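Local coordinates for SPD1 nuclease (Streptococcus pyogenes, PDB 2XGR), which probably hydrolyses DNA outside the cell, as a prophage-encoded, metal-dependent endonuclease of the His-Me finger group, at residues L54-N59 / H77-D82; T141-T146 / D154-G159. All coordinates share one frame; numbering follows the deposited sequence. Where two conformers were deposited one is given.

Two separate contacts, in series along the chain, lie on opposite sides of its centre: about 26 Å between their centres and about 15 Å between nearest atoms, with no direct touch. Contact 1 (54-59 with 77-82) joins a loop to strand 76-80 of the large antiparallel sheet. Contact 2 (141-146 with 154-159) joins helix 142-146 to the loop running into helix 160-173. That short helix follows the two-stranded antiparallel sheet of 119-121 and 137-139, whose strands are joined through helix 125-128, an order consistent with the beta-beta-alpha metal finger of this nuclease group. Contact 1 thus lies on the large sheet, while contact 2 lies next to the small one, probably in the finger region.

Contact 1. Residues L54-N59 / H77-D82; sequences LPFTAN and HIQLQD
Loop-to-strand packing, apolar at one end and polar at the other, sets Leu-54 and Phe-56 against His-77 and Gln-79 on strand 76-80 of the large antiparallel sheet. The apolar part is a CH-pi contact: Leu-54 CG stands 3.6 Å from the centroid of the His-77 ring, only 6° off its normal, and thus over the centre of the face. The CD1 branch reaches past the ring to the strand backbone, 3.7 Å from Ile-78 C. Gln-79 supplies the polar part. With CG anti to the backbone N (chi1 -170°) and an extended chain, its amide reaches the loop. There NE2 donates to Leu-54 O at 3.1 Å, from 57° above the carbonyl plane. The same nitrogen bonds Asp-180 OD2, which also takes Leu-54 N, so one carboxylate oxygen serves both segments. Gln-79 OE1 meets the Phe-56 ring edge-on, 3.3 Å from CD1. A water accepts from Thr-57 N at 3.1 Å and donates to Asn-59 O at 3.0 Å, bridging the loop's own backbone. Strand 76-80 runs between strands 61-64 and 178-186, both antiparallel to it, while Phe-56 meets Trp-178 edge-to-face and rests on Ile-204 of strand 196-204.

Contact 2. Residues T141-T146 / D154-G159; sequences TAWLNT and DSNPEG
Trp-143 NE1 donates to Glu-158 OE1 over 2.9 Å, and this bond carries the polar side of the contact. The acceptor lies almost in the indole plane and uses its anti lone pair, but the bond is bent, with 147° at the hydrogen. The carboxylate plane is turned 71° from the ring, and its other oxygen, OE2, bonds a PEG molecule probably left from crystallisation. The indole swings out to this position because CG is anti to the backbone N (chi1 -174°). Asn-156 comes over one face of the same ring: its ND2 sits near the rim, 3.2 Å from Trp-143 CZ2, while bonding Gly-147 O. Its other amide atom, OD1, accepts from Glu-158 N at 3.0 Å, an Asx turn that ties together the two residues meeting the indole. It lies within a type I beta turn closed by Gly-159 N to Asn-156 O at 3.1 Å. At the last residue of the turn the backbones come close, Gly-159 CA making a CH...O contact with Leu-144 O at 3.3 Å. Leu-144 CD1 packs on Glu-158 O at 3.7 Å. The helix begins with Thr-141 as N-cap, its OG1 accepting from Leu-144 N at 2.9 Å. A short capped helix just after strand 137-139, which pairs antiparallel with strand 119-121, is consistent with the beta-beta-alpha element of His-Me finger nucleases.

Contact 1. Residues L54-N59 / H77-D82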
loop_
_atom_site.group_PDB
_atom_site.type_symbol
_atom_site.label_atom_id
_atom_site.label_comp_id
_atom_site.label_asym_id
_atom_site.label_seq_id
_atom_site.Cartn_x
_atom_site.Cartn_y
_atom_site.Cartn_z
ATOM N N LEU A 54 13.311 -1.843 2.721
ATOM C CA LEU A 54 14.022 -1.072 3.790
ATOM C C LEU A 54 15.050 -2.031 4.444
ATOM O O LEU A 54 14.830 -3.273 4.468
ATOM C CB LEU A 54 13.014 -0.585 4.823
ATOM C CG LEU A 54 12.151 0.549 4.288
ATOM C CD1 LEU A 54 11.089 0.867 5.333
ATOM C CD2 LEU A 54 13.023 1.781 3.997
ATOM N N PRO A 55 16.184 -1.481 4.947
ATOM C CA PRO A 55 17.129 -2.358 5.691
ATOM C C PRO A 55 16.414 -3.013 6.890
ATOM O O PRO A 55 15.528 -2.438 7.495
ATOM C CB PRO A 55 18.205 -1.366 6.184
ATOM C CG PRO A 55 18.273 -0.312 5.106
ATOM C CD PRO A 55 16.695 -0.092 4.851
ATOM N N PHE A 56 16.722 -4.263 7.178
ATOM C CA PHE A 56 16.046 -4.940 8.271
ATOM C C PHE A 56 16.871 -4.667 9.535
ATOM O O PHE A 56 17.938 -5.255 9.724
ATOM C CB PHE A 56 16.025 -6.418 8.028
ATOM C CG PHE A 56 15.402 -7.194 9.136
ATOM C CD1 PHE A 56 14.131 -6.869 9.595
ATOM C CD2 PHE A 56 16.058 -8.253 9.707
ATOM C CE1 PHE A 56 13.555 -7.509 10.658
ATOM C CE2 PHE A 56 15.432 -8.973 10.738
ATOM C CZ PHE A 56 14.157 -8.587 11.201
ATOM N N THR A 57 16.353 -3.803 10.383
ATOM C CA THR A 57 17.026 -3.385 11.617
ATOM C C THR A 57 16.329 -4.024 12.827
ATOM O O THR A 57 16.777 -3.842 13.947
ATOM C CB THR A 57 16.922 -1.892 11.841
ATOM O OG1 THR A 57 15.510 -1.503 11.836
ATOM C CG2 THR A 57 17.621 -1.201 10.709
ATOM N N ALA A 58 15.214 -4.707 12.597
ATOM C CA ALA A 58 14.263 -5.136 13.658
ATOM C C ALA A 58 13.773 -3.976 14.536
ATOM O O ALA A 58 13.359 -4.179 15.718
ATOM C CB ALA A 58 14.845 -6.350 14.540
ATOM N N ASN A 59 13.576 -2.822 13.887
ATOM C CA ASN A 59 12.848 -1.693 14.485
ATOM C C ASN A 59 11.831 -1.239 13.448
ATOM O O ASN A 59 12.113 -1.324 12.249
ATOM C CB ASN A 59 13.797 -0.507 14.790
ATOM C CG ASN A 59 14.804 -0.844 15.892
ATOM O OD1 ASN A 59 15.988 -0.714 15.694
ATOM N ND2 ASN A 59 14.327 -1.238 17.011
ATOM N N HIS A 77 7.077 4.075 2.465
ATOM C CA HIS A 77 7.698 2.755 2.625
ATOM C C HIS A 77 7.768 2.436 4.113
ATOM O O HIS A 77 8.325 3.231 4.907
ATOM C CB HIS A 77 9.092 2.764 2.032
ATOM C CG HIS A 77 9.632 1.404 1.634
ATOM N ND1 HIS A 77 9.236 0.197 2.172
ATOM C CD2 HIS A 77 10.669 1.122 0.793
ATOM C CE1 HIS A 77 9.941 -0.795 1.591
ATOM N NE2 HIS A 77 10.839 -0.236 0.787
ATOM N N ILE A 78 7.109 1.350 4.536
ATOM C CA ILE A 78 7.103 1.020 5.968
ATOM C C ILE A 78 7.685 -0.370 6.197
ATOM O O ILE A 78 7.612 -1.264 5.322
ATOM C CB ILE A 78 5.644 1.160 6.502
ATOM C CG1 ILE A 78 5.584 1.199 8.054
ATOM C CG2 ILE A 78 4.690 0.052 5.919
ATOM C CD1 ILE A 78 4.148 1.665 8.561
ATOM N N GLN A 79 8.230 -0.575 7.388
ATOM C CA GLN A 79 8.588 -1.941 7.767
ATOM C C GLN A 79 8.139 -2.073 9.231
ATOM O O GLN A 79 8.535 -1.253 10.081
ATOM C CB GLN A 79 10.094 -2.167 7.521
ATOM C CG GLN A 79 10.441 -3.660 7.674
ATOM C CD GLN A 79 11.877 -3.938 7.399
ATOM O OE1 GLN A 79 12.630 -4.240 8.343
ATOM N NE2 GLN A 79 12.295 -3.810 6.119
ATOM N N LEU A 80 7.176 -2.970 9.484
ATOM C CA LEU A 80 6.532 -2.959 10.830
ATOM C C LEU A 80 6.118 -4.354 11.247
ATOM O O LEU A 80 5.986 -5.269 10.377
ATOM C CB LEU A 80 5.308 -1.969 10.854
ATOM C CG LEU A 80 3.984 -2.531 10.269
ATOM C CD1 LEU A 80 2.751 -1.734 10.748
ATOM C CD2 LEU A 80 4.056 -2.567 8.637
ATOM N N GLN A 81 5.854 -4.503 12.553
ATOM C CA GLN A 81 5.050 -5.624 13.070
ATOM C C GLN A 81 3.666 -5.194 13.477
ATOM O O GLN A 81 3.367 -4.014 13.650
ATOM C CB GLN A 81 5.770 -6.269 14.299
ATOM C CG GLN A 81 7.233 -6.686 13.993
ATOM C CD GLN A 81 7.868 -7.238 15.275
ATOM O OE1 GLN A 81 7.924 -6.531 16.262
ATOM N NE2 GLN A 81 8.350 -8.459 15.242
ATOM N N ASP A 82 2.837 -6.206 13.767
ATOM C CA ASP A 82 1.458 -5.980 14.179
ATOM C C ASP A 82 1.434 -5.028 15.388
ATOM O O ASP A 82 0.615 -4.091 15.424
ATOM C CB ASP A 82 0.822 -7.297 14.600
ATOM C CG ASP A 82 -0.613 -7.120 15.120
ATOM O OD1 ASP A 82 -1.494 -6.754 14.374
ATOM O OD2 ASP A 82 -0.832 -7.284 16.309
HETATM O O HOH W 1 13.281 -3.529 10.665
#

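Contact 2. Residues T141-T146 / D154-G159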
loop_
_atom_site.group_PDB
_atom_site.type_symbol
_atom_site.label_atom_id
_atom_site.label_comp_id
_atom_site.label_asym_id
_atom_site.label_seq_id
_atom_site.Cartn_x
_atom_site.Cartn_y
_atom_site.Cartn_z
ATOM N N THR A 141 -9.291 8.099 -6.469
ATOM C CA THR A 141 -10.708 7.716 -6.519
ATOM C C THR A 141 -11.133 6.932 -5.286
ATOM O O THR A 141 -10.333 6.244 -4.659
ATOM C CB THR A 141 -11.102 6.922 -7.761
ATOM O OG1 THR A 141 -10.488 5.630 -7.761
ATOM C CG2 THR A 141 -10.713 7.727 -9.089
ATOM N N ALA A 142 -12.418 7.068 -4.932
ATOM C CA ALA A 142 -12.977 6.236 -3.826
ATOM C C ALA A 142 -12.911 4.765 -4.184
ATOM O O ALA A 142 -12.552 3.948 -3.336
ATOM C CB ALA A 142 -14.496 6.684 -3.597
ATOM N N TRP A 143 -13.115 4.436 -5.471
ATOM C CA TRP A 143 -12.966 3.094 -5.986
ATOM C C TRP A 143 -11.566 2.535 -5.664
ATOM O O TRP A 143 -11.451 1.425 -5.101
ATOM C CB TRP A 143 -13.247 3.070 -7.540
ATOM C CG TRP A 143 -13.269 1.728 -8.152
ATOM C CD1 TRP A 143 -12.283 1.160 -8.911
ATOM C CD2 TRP A 143 -14.351 0.805 -8.155
ATOM N NE1 TRP A 143 -12.658 -0.092 -9.323
ATOM C CE2 TRP A 143 -13.936 -0.328 -8.897
ATOM C CE3 TRP A 143 -15.655 0.841 -7.637
ATOM C CZ2 TRP A 143 -14.767 -1.422 -9.117
ATOM C CZ3 TRP A 143 -16.479 -0.249 -7.875
ATOM C CH2 TRP A 143 -16.019 -1.369 -8.563
ATOM N N LEU A 144 -10.522 3.297 -5.982
ATOM C CA LEU A 144 -9.142 2.812 -5.713
ATOM C C LEU A 144 -8.909 2.729 -4.194
ATOM O O LEU A 144 -8.263 1.815 -3.686
ATOM C CB LEU A 144 -8.118 3.760 -6.330
ATOM C CG LEU A 144 -6.667 3.367 -6.000
ATOM C CD1 LEU A 144 -6.331 1.923 -6.325
ATOM C CD2 LEU A 144 -5.753 4.330 -6.778
ATOM N N ASN A 145 -9.424 3.713 -3.473
ATOM C CA ASN A 145 -9.107 3.801 -2.054
ATOM C C ASN A 145 -9.754 2.637 -1.240
ATOM O O ASN A 145 -9.069 1.826 -0.599
ATOM C CB ASN A 145 -9.535 5.169 -1.523
ATOM C CG ASN A 145 -9.282 5.331 0.005
ATOM O OD1 ASN A 145 -8.169 5.188 0.479
ATOM N ND2 ASN A 145 -10.329 5.745 0.738
ATOM N N THR A 146 -11.071 2.554 -1.270
ATOM C CA THR A 146 -11.729 1.473 -0.493
ATOM C C THR A 146 -12.568 0.540 -1.368
ATOM O O THR A 146 -13.269 -0.345 -0.804
ATOM C CB THR A 146 -12.698 2.068 0.592
ATOM O OG1 THR A 146 -13.551 3.028 -0.053
ATOM C CG2 THR A 146 -11.989 2.733 1.745
ATOM N N ASP A 154 -13.884 -4.458 1.041
ATOM C CA ASP A 154 -12.542 -5.100 1.074
ATOM C C ASP A 154 -12.490 -6.414 0.259
ATOM O O ASP A 154 -11.466 -7.040 0.220
ATOM C CB ASP A 154 -12.023 -5.308 2.518
ATOM C CG ASP A 154 -12.768 -6.406 3.266
ATOM O OD1 ASP A 154 -13.693 -7.059 2.681
ATOM O OD2 ASP A 154 -12.435 -6.576 4.471
ATOM N N SER A 155 -13.600 -6.792 -0.406
ATOM C CA SER A 155 -13.596 -7.886 -1.387
ATOM C C SER A 155 -13.124 -7.485 -2.779
ATOM O O SER A 155 -12.907 -8.355 -3.637
ATOM C CB SER A 155 -14.990 -8.525 -1.509
ATOM O OG SER A 155 -15.507 -8.864 -0.228
ATOM N N ASN A 156 -13.053 -6.196 -3.037
ATOM C CA ASN A 156 -12.853 -5.711 -4.409
ATOM C C ASN A 156 -11.321 -5.608 -4.665
ATOM O O ASN A 156 -10.671 -4.736 -4.096
ATOM C CB ASN A 156 -13.472 -4.325 -4.575
ATOM C CG ASN A 156 -13.312 -3.786 -5.972
ATOM O OD1 ASN A 156 -12.655 -4.393 -6.817
ATOM N ND2 ASN A 156 -13.931 -2.651 -6.234
ATOM N N PRO A 157 -10.743 -6.508 -5.508
ATOM C CA PRO A 157 -9.267 -6.430 -5.712
ATOM C C PRO A 157 -8.779 -5.282 -6.582
ATOM O O PRO A 157 -7.558 -5.206 -6.872
ATOM C CB PRO A 157 -8.916 -7.818 -6.317
ATOM C CG PRO A 157 -10.146 -8.090 -7.207
ATOM C CD PRO A 157 -11.362 -7.512 -6.410
ATOM N N GLU A 158 -9.685 -4.404 -7.005
ATOM C CA GLU A 158 -9.293 -3.143 -7.626
ATOM C C GLU A 158 -9.017 -2.030 -6.620
ATOM O O GLU A 158 -8.663 -0.917 -7.001
ATOM C CB GLU A 158 -10.363 -2.697 -8.663
ATOM C CG GLU A 158 -10.365 -3.709 -9.840
ATOM C CD GLU A 158 -11.274 -3.356 -10.984
ATOM O OE1 GLU A 158 -12.023 -2.374 -10.912
ATOM O OE2 GLU A 158 -11.236 -4.078 -11.988
ATOM N N GLY A 159 -9.348 -2.273 -5.349
ATOM C CA GLY A 159 -9.113 -1.253 -4.348
ATOM C C GLY A 159 -7.963 -1.600 -3.395
ATOM O O GLY A 159 -7.665 -2.760 -3.179
#